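Local coordinates for protein Baccell_00875 (Bacteroides cellulosilyticus DSM 14838, PDB 5NO8) that probably acts as a polysaccharide lyase that removes L-rhamnose caps linked to glucuronic acid on arabinogalactan proteins, at residues T351-N356 with M367-E372; G392-G397 with A677-W682; L361-Y366 with L418-D423. One frame throughout, in Å; residues are numbered along the deposited sequence.

Contact 1 (T351-N356 with M367-E372); sequences TRQQMN and MVYDNE
Gln-353 and Met-367 form a buried pair of hydrogen bonds, joining the loop that leaves helix 338-352 to the chain about to enter the short strand 369-370. Both polar groups of the Met-367 backbone are taken by the one glutamine. Met-367 N donates to Gln-353 O at 2.8 Å, and Gln-353 NE2 donates to Met-367 O at 2.9 Å. The carbonyl of Met-367 is met almost head-on (164° at its oxygen) and lies close to the plane of the glutamine amide. With CG beside the backbone N (chi1 -56°), the extended chain carries NE2 to the carbonyl of Met-367. The other amide atom, OE1, is held by Arg-345, which should fix the rotation of the group. The amide also lies across Tyr-369 CB, short of the ring, with Gln-353 CD 3.4 Å from Tyr-369 CB.

Farther along the tyrosine, its hydroxyl sits over one face of the Arg-352 guanidinium, the guanidinium and ring planes 89° apart. Arg-352 NH2 is 2.7 Å from Tyr-369 OH, but the angle is too poor for a hydrogen bond. Phe-348, one helical turn before Arg-352, meets the tyrosine ring edge-to-face. Nearby, Met-355 CE and Met-367 SD touch at 3.9 Å. Strand 369-370 is an inner strand of a four-stranded antiparallel sheet, between 375-376 and 672-677, and the contact is that of a helix-to-strand loop folding back on itself, its far end pinned to the end of the helix where it enters the sheet.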
loop_
_atom_site.group_PDB
_atom_site.type_symbol
_atom_site.label_atom_id
_atom_site.label_comp_id
_atom_site.label_asym_id
_atom_site.label_seq_id
_atom_site.Cartn_x
_atom_site.Cartn_y
_atom_site.Cartn_z
ATOM N N THR A 351 5.680 19.396 -20.812
ATOM C CA THR A 351 6.421 20.658 -20.790
ATOM C C THR A 351 7.654 20.714 -19.889
ATOM O O THR A 351 8.476 21.591 -20.059
ATOM C CB THR A 351 5.512 21.849 -20.459
ATOM O OG1 THR A 351 4.997 21.745 -19.125
ATOM C CG2 THR A 351 4.393 21.932 -21.485
ATOM N N ARG A 352 7.762 19.792 -18.929
ATOM C CA ARG A 352 8.847 19.797 -17.938
ATOM C C ARG A 352 9.617 18.483 -17.868
ATOM O O ARG A 352 10.780 18.501 -17.481
ATOM C CB ARG A 352 8.309 20.120 -16.522
ATOM C CG ARG A 352 7.559 21.439 -16.374
ATOM C CD ARG A 352 8.435 22.649 -16.702
ATOM N NE ARG A 352 9.467 22.929 -15.699
ATOM C CZ ARG A 352 10.782 22.645 -15.780
ATOM N NH1 ARG A 352 11.327 21.998 -16.816
ATOM N NH2 ARG A 352 11.585 23.002 -14.780
ATOM N N GLN A 353 9.002 17.351 -18.199
ATOM C CA GLN A 353 9.659 16.057 -17.969
ATOM C C GLN A 353 10.089 15.340 -19.250
ATOM O O GLN A 353 10.587 14.223 -19.171
ATOM C CB GLN A 353 8.786 15.135 -17.102
ATOM C CG GLN A 353 8.386 15.764 -15.765
ATOM C CD GLN A 353 7.896 14.783 -14.711
ATOM O OE1 GLN A 353 7.047 15.150 -13.885
ATOM N NE2 GLN A 353 8.465 13.559 -14.678
ATOM N N GLN A 354 9.905 15.956 -20.417
ATOM C CA GLN A 354 10.445 15.397 -21.663
ATOM C C GLN A 354 11.780 16.079 -21.986
ATOM O O GLN A 354 11.872 17.298 -22.033
ATOM C CB GLN A 354 9.465 15.521 -22.840
ATOM C CG GLN A 354 9.924 14.723 -24.083
ATOM C CD GLN A 354 8.867 14.580 -25.156
ATOM O OE1 GLN A 354 8.760 13.530 -25.833
ATOM N NE2 GLN A 354 8.024 15.592 -25.278
ATOM N N MET A 355 12.822 15.272 -22.185
ATOM C CA MET A 355 14.120 15.780 -22.634
ATOM C C MET A 355 13.951 16.396 -24.032
ATOM O O MET A 355 13.565 15.695 -24.957
ATOM C CB MET A 355 15.132 14.622 -22.715
ATOM C CG MET A 355 16.540 15.016 -23.199
ATOM S SD MET A 355 17.311 16.296 -22.211
ATOM C CE MET A 355 17.753 15.363 -20.737
ATOM N N ASN A 356 14.197 17.695 -24.147
ATOM C CA ASN A 356 14.132 18.419 -25.410
ATOM C C ASN A 356 15.507 19.061 -25.647
ATOM O O ASN A 356 15.765 20.182 -25.260
ATOM C CB ASN A 356 13.006 19.466 -25.380
ATOM C CG ASN A 356 11.626 18.838 -25.228
ATOM O OD1 ASN A 356 11.371 17.715 -25.669
ATOM N ND2 ASN A 356 10.722 19.575 -24.598
ATOM N N MET A 367 11.238 11.652 -18.384
ATOM C CA MET A 367 12.276 11.392 -17.391
ATOM C C MET A 367 11.852 11.715 -15.966
ATOM O O MET A 367 10.908 12.445 -15.735
ATOM C CB MET A 367 13.514 12.162 -17.786
ATOM C CG MET A 367 14.092 11.537 -19.047
ATOM S SD MET A 367 15.570 12.352 -19.579
ATOM C CE MET A 367 16.653 11.963 -18.203
ATOM N N VAL A 368 12.588 11.135 -15.028
ATOM C CA VAL A 368 12.457 11.448 -13.616
ATOM C C VAL A 368 12.663 12.920 -13.414
ATOM O O VAL A 368 13.522 13.535 -14.056
ATOM C CB VAL A 368 13.483 10.631 -12.781
ATOM C CG1 VAL A 368 13.430 11.016 -11.299
ATOM C CG2 VAL A 368 13.213 9.154 -12.947
ATOM N N TYR A 369 11.883 13.507 -12.505
ATOM C CA TYR A 369 11.933 14.934 -12.264
ATOM C C TYR A 369 12.052 15.206 -10.785
ATOM O O TYR A 369 11.366 14.561 -9.982
ATOM C CB TYR A 369 10.644 15.585 -12.789
ATOM C CG TYR A 369 10.647 17.095 -12.845
ATOM C CD1 TYR A 369 11.153 17.767 -13.957
ATOM C CD2 TYR A 369 10.101 17.860 -11.819
ATOM C CE1 TYR A 369 11.135 19.147 -14.024
ATOM C CE2 TYR A 369 10.082 19.245 -11.871
ATOM C CZ TYR A 369 10.604 19.880 -12.984
ATOM O OH TYR A 369 10.575 21.238 -13.069
ATOM N N ASP A 370 12.894 16.174 -10.441
ATOM C CA ASP A 370 13.118 16.566 -9.062
ATOM C C ASP A 370 12.268 17.771 -8.756
ATOM O O ASP A 370 12.554 18.879 -9.246
ATOM C CB ASP A 370 14.604 16.869 -8.828
ATOM C CG ASP A 370 14.929 17.161 -7.357
ATOM O OD1 ASP A 370 14.047 17.544 -6.567
ATOM O OD2 ASP A 370 16.094 16.985 -6.976
ATOM N N ASN A 371 11.224 17.566 -7.955
ATOM C CA ASN A 371 10.288 18.661 -7.637
ATOM C C ASN A 371 10.861 19.722 -6.714
ATOM O O ASN A 371 10.382 20.844 -6.738
ATOM C CB ASN A 371 8.980 18.129 -7.065
ATOM C CG ASN A 371 8.208 17.307 -8.083
ATOM O OD1 ASN A 371 7.692 16.248 -7.774
ATOM N ND2 ASN A 371 8.140 17.798 -9.295
ATOM N N GLU A 372 11.876 19.383 -5.920
ATOM C CA GLU A 372 12.580 20.401 -5.108
ATOM C C GLU A 372 13.468 21.320 -5.952
ATOM O O GLU A 372 13.496 22.523 -5.732
ATOM C CB GLU A 372 13.401 19.746 -3.996
ATOM C CG GLU A 372 12.524 19.075 -2.956
ATOM C CD GLU A 372 13.298 18.287 -1.884
ATOM O OE1 GLU A 372 14.383 17.707 -2.167
ATOM O OE2 GLU A 372 12.770 18.217 -0.749
#

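Contact 2 (G392-G397 with A677-W682); sequences GAERLG and ANDQDW
Trp-682 lays one face of its indole on Gly-397 and turns its N-H to the carbonyl of Glu-394. Gly-397 CA stands 3.5 Å from the centroid of the six-membered ring, over the face, in a CH-pi contact. A side chain on Gly-397 would run into the indole nitrogen, so the close approach depends on glycine. Trp-682 NE1 donates to Glu-394 O at 2.8 Å, on a lone pair in the carbonyl plane, though the oxygen is tilted 29° from the indole plane. Gly-397 N is the second donor to this oxygen, and a water may add a third, in the 3-10 segment that leads into helix 396-409.

Arg-395 starts away from the other segment but is bent at chi2 (58°) and again at chi3, which brings its end back to Asn-678. There Arg-395 NH1 gives a bond of 2.8 Å to Asn-678 OD1, again on a lone pair, while NH2 pairs with Asp-390. Asn-678 ND2 is used by the carbonyls of Phe-600 and Asp-388, so its amide is fixed at both ends.

Glu-394 and Asp-679 run side by side in the same direction, Glu-394 CB against Asp-679 CB at 3.4 Å, with carboxylate planes 86° apart. A glycerol about 5 Å from the Glu-394 side chain, probably from the crystallisation liquor, may mark a pocket. The chemistry implies a buried polar region in which each acid has its own partner, Arg-447 in a salt bridge with Glu-394 and Tyr-613 in a hydrogen bond with Asp-679, while the indole N-H and the Arg-395 guanidinium satisfy buried carbonyl oxygens.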
loop_
_atom_site.group_PDB
_atom_site.type_symbol
_atom_site.label_atom_id
_atom_site.label_comp_id
_atom_site.label_asym_id
_atom_site.label_seq_id
_atom_site.Cartn_x
_atom_site.Cartn_y
_atom_site.Cartn_z
ATOM N N GLY A 392 14.170 4.715 -19.028
ATOM C CA GLY A 392 13.272 3.706 -19.578
ATOM C C GLY A 392 12.524 2.988 -18.472
ATOM O O GLY A 392 12.179 3.601 -17.442
ATOM N N ALA A 393 12.296 1.691 -18.669
ATOM C CA ALA A 393 11.638 0.828 -17.687
ATOM C C ALA A 393 10.281 1.413 -17.261
ATOM O O ALA A 393 9.452 1.713 -18.124
ATOM C CB ALA A 393 12.560 0.562 -16.492
ATOM N N GLU A 394 10.061 1.634 -15.967
ATOM C CA GLU A 394 8.753 2.085 -15.511
ATOM C C GLU A 394 8.386 3.483 -16.022
ATOM O O GLU A 394 7.212 3.856 -15.944
ATOM C CB GLU A 394 8.692 2.126 -13.974
ATOM C CG GLU A 394 8.524 0.797 -13.280
ATOM C CD GLU A 394 9.814 0.033 -13.028
ATOM O OE1 GLU A 394 10.896 0.363 -13.596
ATOM O OE2 GLU A 394 9.728 -0.928 -12.233
ATOM N N ARG A 395 9.366 4.268 -16.470
ATOM C CA ARG A 395 9.093 5.610 -17.046
ATOM C C ARG A 395 8.284 5.559 -18.355
ATOM O O ARG A 395 7.712 6.579 -18.758
ATOM C CB ARG A 395 10.374 6.417 -17.257
ATOM C CG ARG A 395 10.888 7.234 -16.073
ATOM C CD ARG A 395 11.161 6.416 -14.829
ATOM N NE ARG A 395 12.252 5.459 -15.039
ATOM C CZ ARG A 395 12.560 4.469 -14.205
ATOM N NH1 ARG A 395 11.875 4.295 -13.063
ATOM N NH2 ARG A 395 13.562 3.640 -14.508
ATOM N N LEU A 396 8.202 4.391 -18.992
ATOM C CA LEU A 396 7.225 4.125 -20.067
ATOM C C LEU A 396 5.778 4.514 -19.742
ATOM O O LEU A 396 5.019 4.851 -20.648
ATOM C CB LEU A 396 7.260 2.668 -20.535
ATOM C CG LEU A 396 8.299 2.300 -21.614
ATOM C CD1 LEU A 396 7.797 2.803 -22.974
ATOM C CD2 LEU A 396 9.690 2.842 -21.336
ATOM N N GLY A 397 5.394 4.458 -18.460
ATOM C CA GLY A 397 4.068 4.837 -18.060
ATOM C C GLY A 397 3.702 6.255 -18.439
ATOM O O GLY A 397 2.537 6.502 -18.733
ATOM N N ALA A 677 9.186 12.889 -8.972
ATOM C CA ALA A 677 8.242 12.226 -9.877
ATOM C C ALA A 677 9.071 11.222 -10.673
ATOM O O ALA A 677 10.022 11.594 -11.383
ATOM C CB ALA A 677 7.581 13.215 -10.801
ATOM N N ASN A 678 8.748 9.955 -10.506
ATOM C CA ASN A 678 9.472 8.895 -11.138
ATOM C C ASN A 678 8.505 8.077 -11.975
ATOM O O ASN A 678 8.309 8.387 -13.157
ATOM C CB ASN A 678 10.264 8.118 -10.047
ATOM C CG ASN A 678 11.180 7.079 -10.631
ATOM O OD1 ASN A 678 10.877 6.543 -11.683
ATOM N ND2 ASN A 678 12.317 6.780 -9.950
ATOM N N ASP A 679 7.859 7.077 -11.388
ATOM C CA ASP A 679 7.090 6.081 -12.114
ATOM C C ASP A 679 5.565 6.064 -11.841
ATOM O O ASP A 679 4.839 5.242 -12.385
ATOM C CB ASP A 679 7.715 4.662 -11.884
ATOM C CG ASP A 679 8.053 4.341 -10.415
ATOM O OD1 ASP A 679 8.213 5.248 -9.542
ATOM O OD2 ASP A 679 8.153 3.112 -10.128
ATOM N N GLN A 680 5.097 6.980 -10.999
ATOM C CA GLN A 680 3.719 7.001 -10.508
ATOM C C GLN A 680 2.654 7.274 -11.556
ATOM O O GLN A 680 1.483 7.070 -11.265
ATOM C CB GLN A 680 3.527 8.019 -9.353
ATOM C CG GLN A 680 3.585 9.492 -9.772
ATOM C CD GLN A 680 4.894 9.881 -10.409
ATOM O OE1 GLN A 680 4.959 10.486 -11.536
ATOM N NE2 GLN A 680 5.958 9.561 -9.716
ATOM N N ASP A 681 3.032 7.692 -12.755
ATOM C CA ASP A 681 2.012 8.022 -13.759
ATOM C C ASP A 681 1.230 6.801 -14.227
ATOM O O ASP A 681 0.115 6.932 -14.721
ATOM C CB ASP A 681 2.623 8.844 -14.875
ATOM C CG ASP A 681 3.084 10.187 -14.364
ATOM O OD1 ASP A 681 2.270 10.878 -13.703
ATOM O OD2 ASP A 681 4.256 10.552 -14.544
ATOM N N TRP A 682 1.759 5.592 -13.995
ATOM C CA TRP A 682 0.932 4.393 -14.111
ATOM C C TRP A 682 -0.391 4.433 -13.326
ATOM O O TRP A 682 -1.367 3.808 -13.717
ATOM C CB TRP A 682 1.716 3.115 -13.702
ATOM C CG TRP A 682 2.782 2.743 -14.657
ATOM C CD1 TRP A 682 4.115 2.883 -14.482
ATOM C CD2 TRP A 682 2.604 2.166 -15.960
ATOM N NE1 TRP A 682 4.796 2.423 -15.588
ATOM C CE2 TRP A 682 3.891 1.993 -16.517
ATOM C CE3 TRP A 682 1.486 1.819 -16.718
ATOM C CZ2 TRP A 682 4.090 1.466 -17.810
ATOM C CZ3 TRP A 682 1.683 1.297 -18.016
ATOM C CH2 TRP A 682 2.989 1.109 -18.524
HETATM O O HOH W 1 5.622 6.083 -15.681
#

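Contact 3 (L361-Y366 with L418-D423); sequences LRDGAY and LLRYAD
Tyr-366 and Tyr-421 make the tight half of this contact, where a loop containing a type II turn lies against helix 412-429. Tyr-366 CD2 sits 3.4 Å above the middle of the Tyr-421 ring, and Tyr-366 CE2 approaches Tyr-421 CG to 3.3 Å. The planes meet at 44°, neither stacked nor edge-to-face. The first bond of the Tyr-421 side chain leads toward the loop, and with CG anti to the backbone N (chi1 -175°) the ring edge meets Gly-364 O, 3.3 Å from Tyr-421 CD1. Gly-364 is required twice over: its backbone angles suit glycine, and a side chain would strike the carbonyl of Arg-420. Water 4 bridges Tyr-421 OH and Tyr-366 O, accepting from the hydroxyl and donating to the carbonyl. Replacing Tyr-421 with an alanine would probably leave Tyr-366 CD2 and CE2 without their packing partner and that water without its donor. The far end of Tyr-366 passes beside Leu-418 and bonds to Ser-417.

The other half is looser and partly exposed. Arg-420 NH2 and Asp-363 OD1 form a salt bridge at 3.1 Å, but its hydrogen bond is weak, bent to 130°. Water 2 supplements it, accepting from Arg-420 NE at 2.9 Å and giving a weak bond to Asp-363 OD2. Both charged groups have firmer partners, the arginine in Asn-356 and the aspartate in the backbone N of Asn-357. Helix 396-409 meets both tyrosines, through Leu-402 and Met-398 at Tyr-366 and Leu-396 at Tyr-421, while Leu-457 of helix 448-465 also touches Tyr-421.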
loop_
_atom_site.group_PDB
_atom_site.type_symbol
_atom_site.label_atom_id
_atom_site.label_comp_id
_atom_site.label_asym_id
_atom_site.label_seq_id
_atom_site.Cartn_x
_atom_site.Cartn_y
_atom_site.Cartn_z
ATOM N N LEU A 361 21.472 12.102 -26.124
ATOM C CA LEU A 361 20.927 10.850 -26.673
ATOM C C LEU A 361 19.542 10.475 -26.115
ATOM O O LEU A 361 18.847 9.656 -26.694
ATOM C CB LEU A 361 21.873 9.685 -26.387
ATOM C CG LEU A 361 23.239 9.667 -27.084
ATOM C CD1 LEU A 361 24.102 8.604 -26.418
ATOM C CD2 LEU A 361 23.065 9.385 -28.572
ATOM N N ARG A 362 19.159 11.040 -24.975
ATOM C CA ARG A 362 17.826 10.788 -24.409
ATOM C C ARG A 362 16.766 11.754 -24.955
ATOM O O ARG A 362 15.651 11.787 -24.443
ATOM C CB ARG A 362 17.875 10.895 -22.880
ATOM C CG ARG A 362 18.815 9.911 -22.205
ATOM C CD ARG A 362 19.140 10.334 -20.794
ATOM N NE ARG A 362 20.000 11.514 -20.749
ATOM C CZ ARG A 362 20.649 11.950 -19.670
ATOM N NH1 ARG A 362 21.407 13.033 -19.756
ATOM N NH2 ARG A 362 20.550 11.326 -18.501
ATOM N N ASP A 363 17.098 12.551 -25.978
ATOM C CA ASP A 363 16.114 13.429 -26.641
ATOM C C ASP A 363 14.801 12.698 -26.918
ATOM O O ASP A 363 14.794 11.634 -27.544
ATOM C CB ASP A 363 16.683 13.983 -27.952
ATOM C CG ASP A 363 15.829 15.111 -28.541
ATOM O OD1 ASP A 363 15.322 15.952 -27.765
ATOM O OD2 ASP A 363 15.684 15.152 -29.787
ATOM N N GLY A 364 13.694 13.258 -26.415
ATOM C CA GLY A 364 12.388 12.641 -26.541
ATOM C C GLY A 364 11.918 11.838 -25.337
ATOM O O GLY A 364 10.726 11.524 -25.265
ATOM N N ALA A 365 12.836 11.484 -24.421
ATOM C CA ALA A 365 12.507 10.614 -23.293
ATOM C C ALA A 365 11.682 11.377 -22.265
ATOM O O ALA A 365 11.969 12.523 -21.988
ATOM C CB ALA A 365 13.779 10.096 -22.620
ATOM N N TYR A 366 10.706 10.706 -21.663
ATOM C CA TYR A 366 10.040 11.230 -20.445
ATOM C C TYR A 366 10.844 10.730 -19.247
ATOM O O TYR A 366 11.094 9.517 -19.128
ATOM C CB TYR A 366 8.610 10.737 -20.353
ATOM C CG TYR A 366 7.728 11.153 -21.527
ATOM C CD1 TYR A 366 7.525 12.510 -21.832
ATOM C CD2 TYR A 366 7.122 10.209 -22.331
ATOM C CE1 TYR A 366 6.744 12.892 -22.912
ATOM C CE2 TYR A 366 6.330 10.585 -23.405
ATOM C CZ TYR A 366 6.150 11.921 -23.701
ATOM O OH TYR A 366 5.356 12.235 -24.794
ATOM N N LEU A 418 4.512 12.452 -28.301
ATOM C CA LEU A 418 4.465 11.008 -28.308
ATOM C C LEU A 418 5.209 10.385 -29.490
ATOM O O LEU A 418 5.859 9.348 -29.322
ATOM C CB LEU A 418 3.047 10.490 -28.298
ATOM C CG LEU A 418 2.335 10.618 -26.943
ATOM C CD1 LEU A 418 0.845 10.493 -27.155
ATOM C CD2 LEU A 418 2.837 9.545 -25.963
ATOM N N LEU A 419 5.108 10.995 -30.669
ATOM C CA LEU A 419 5.875 10.495 -31.835
ATOM C C LEU A 419 7.364 10.540 -31.554
ATOM O O LEU A 419 8.093 9.610 -31.905
ATOM C CB LEU A 419 5.506 11.252 -33.124
ATOM C CG LEU A 419 4.093 10.909 -33.606
ATOM C CD1 LEU A 419 3.598 11.969 -34.583
ATOM C CD2 LEU A 419 3.981 9.535 -34.241
ATOM N N ARG A 420 7.811 11.595 -30.881
ATOM C CA ARG A 420 9.188 11.707 -30.483
ATOM C C ARG A 420 9.581 10.689 -29.438
ATOM O O ARG A 420 10.689 10.134 -29.491
ATOM C CB ARG A 420 9.494 13.092 -29.958
ATOM C CG ARG A 420 9.535 14.136 -31.046
ATOM C CD ARG A 420 9.727 15.510 -30.460
ATOM N NE ARG A 420 10.924 15.584 -29.635
ATOM C CZ ARG A 420 11.011 16.108 -28.409
ATOM N NH1 ARG A 420 9.962 16.684 -27.800
ATOM N NH2 ARG A 420 12.186 16.083 -27.775
ATOM N N TYR A 421 8.692 10.463 -28.473
ATOM C CA TYR A 421 8.969 9.475 -27.452
ATOM C C TYR A 421 9.104 8.084 -28.033
ATOM O O TYR A 421 10.083 7.376 -27.750
ATOM C CB TYR A 421 7.854 9.447 -26.397
ATOM C CG TYR A 421 8.172 8.522 -25.261
ATOM C CD1 TYR A 421 9.374 8.650 -24.561
ATOM C CD2 TYR A 421 7.288 7.551 -24.860
ATOM C CE1 TYR A 421 9.678 7.820 -23.505
ATOM C CE2 TYR A 421 7.577 6.740 -23.777
ATOM C CZ TYR A 421 8.787 6.874 -23.119
ATOM O OH TYR A 421 9.076 6.053 -22.047
ATOM N N ALA A 422 8.141 7.704 -28.855
ATOM C CA ALA A 422 8.106 6.378 -29.454
ATOM C C ALA A 422 9.330 6.097 -30.341
ATOM O O ALA A 422 9.817 4.967 -30.390
ATOM C CB ALA A 422 6.840 6.170 -30.242
ATOM N N ASP A 423 9.812 7.127 -31.011
ATOM C CA ASP A 423 11.091 7.057 -31.709
ATOM C C ASP A 423 12.271 6.871 -30.792
ATOM O O ASP A 423 13.144 6.048 -31.074
ATOM C CB ASP A 423 11.317 8.289 -32.560
ATOM C CG ASP A 423 11.166 7.980 -33.994
ATOM O OD1 ASP A 423 10.016 7.882 -34.468
ATOM O OD2 ASP A 423 12.215 7.744 -34.620
HETATM O O HOH W 2 13.311 14.029 -30.109
HETATM O O HOH W 3 12.951 11.394 -30.291
HETATM O O HOH W 4 11.100 7.248 -20.663
#

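How the contacts relate
The three contacts cluster on one side of the chain's centre, 12 to 14 Å apart between centres, beside the small four-stranded sheet and among helices consistent with the alpha/alpha toroid of many polysaccharide lyases. Contacts 1 and 3 interlock along the chain: 361-366 lies between the two halves of contact 1, and Gly-364 N probably bonds to Met-355 O. Contact 2 opens after contact 1 closes, and its second half, near the C-terminus, meets strand 369-370 through Tyr-369 N and Ala-677 O. Contacts 2 and 3 also alternate along the chain; the successive helices 396-409 and 412-429 join them, Leu-396 packing on Tyr-421. Early and late parts of the helical region are thus tied together.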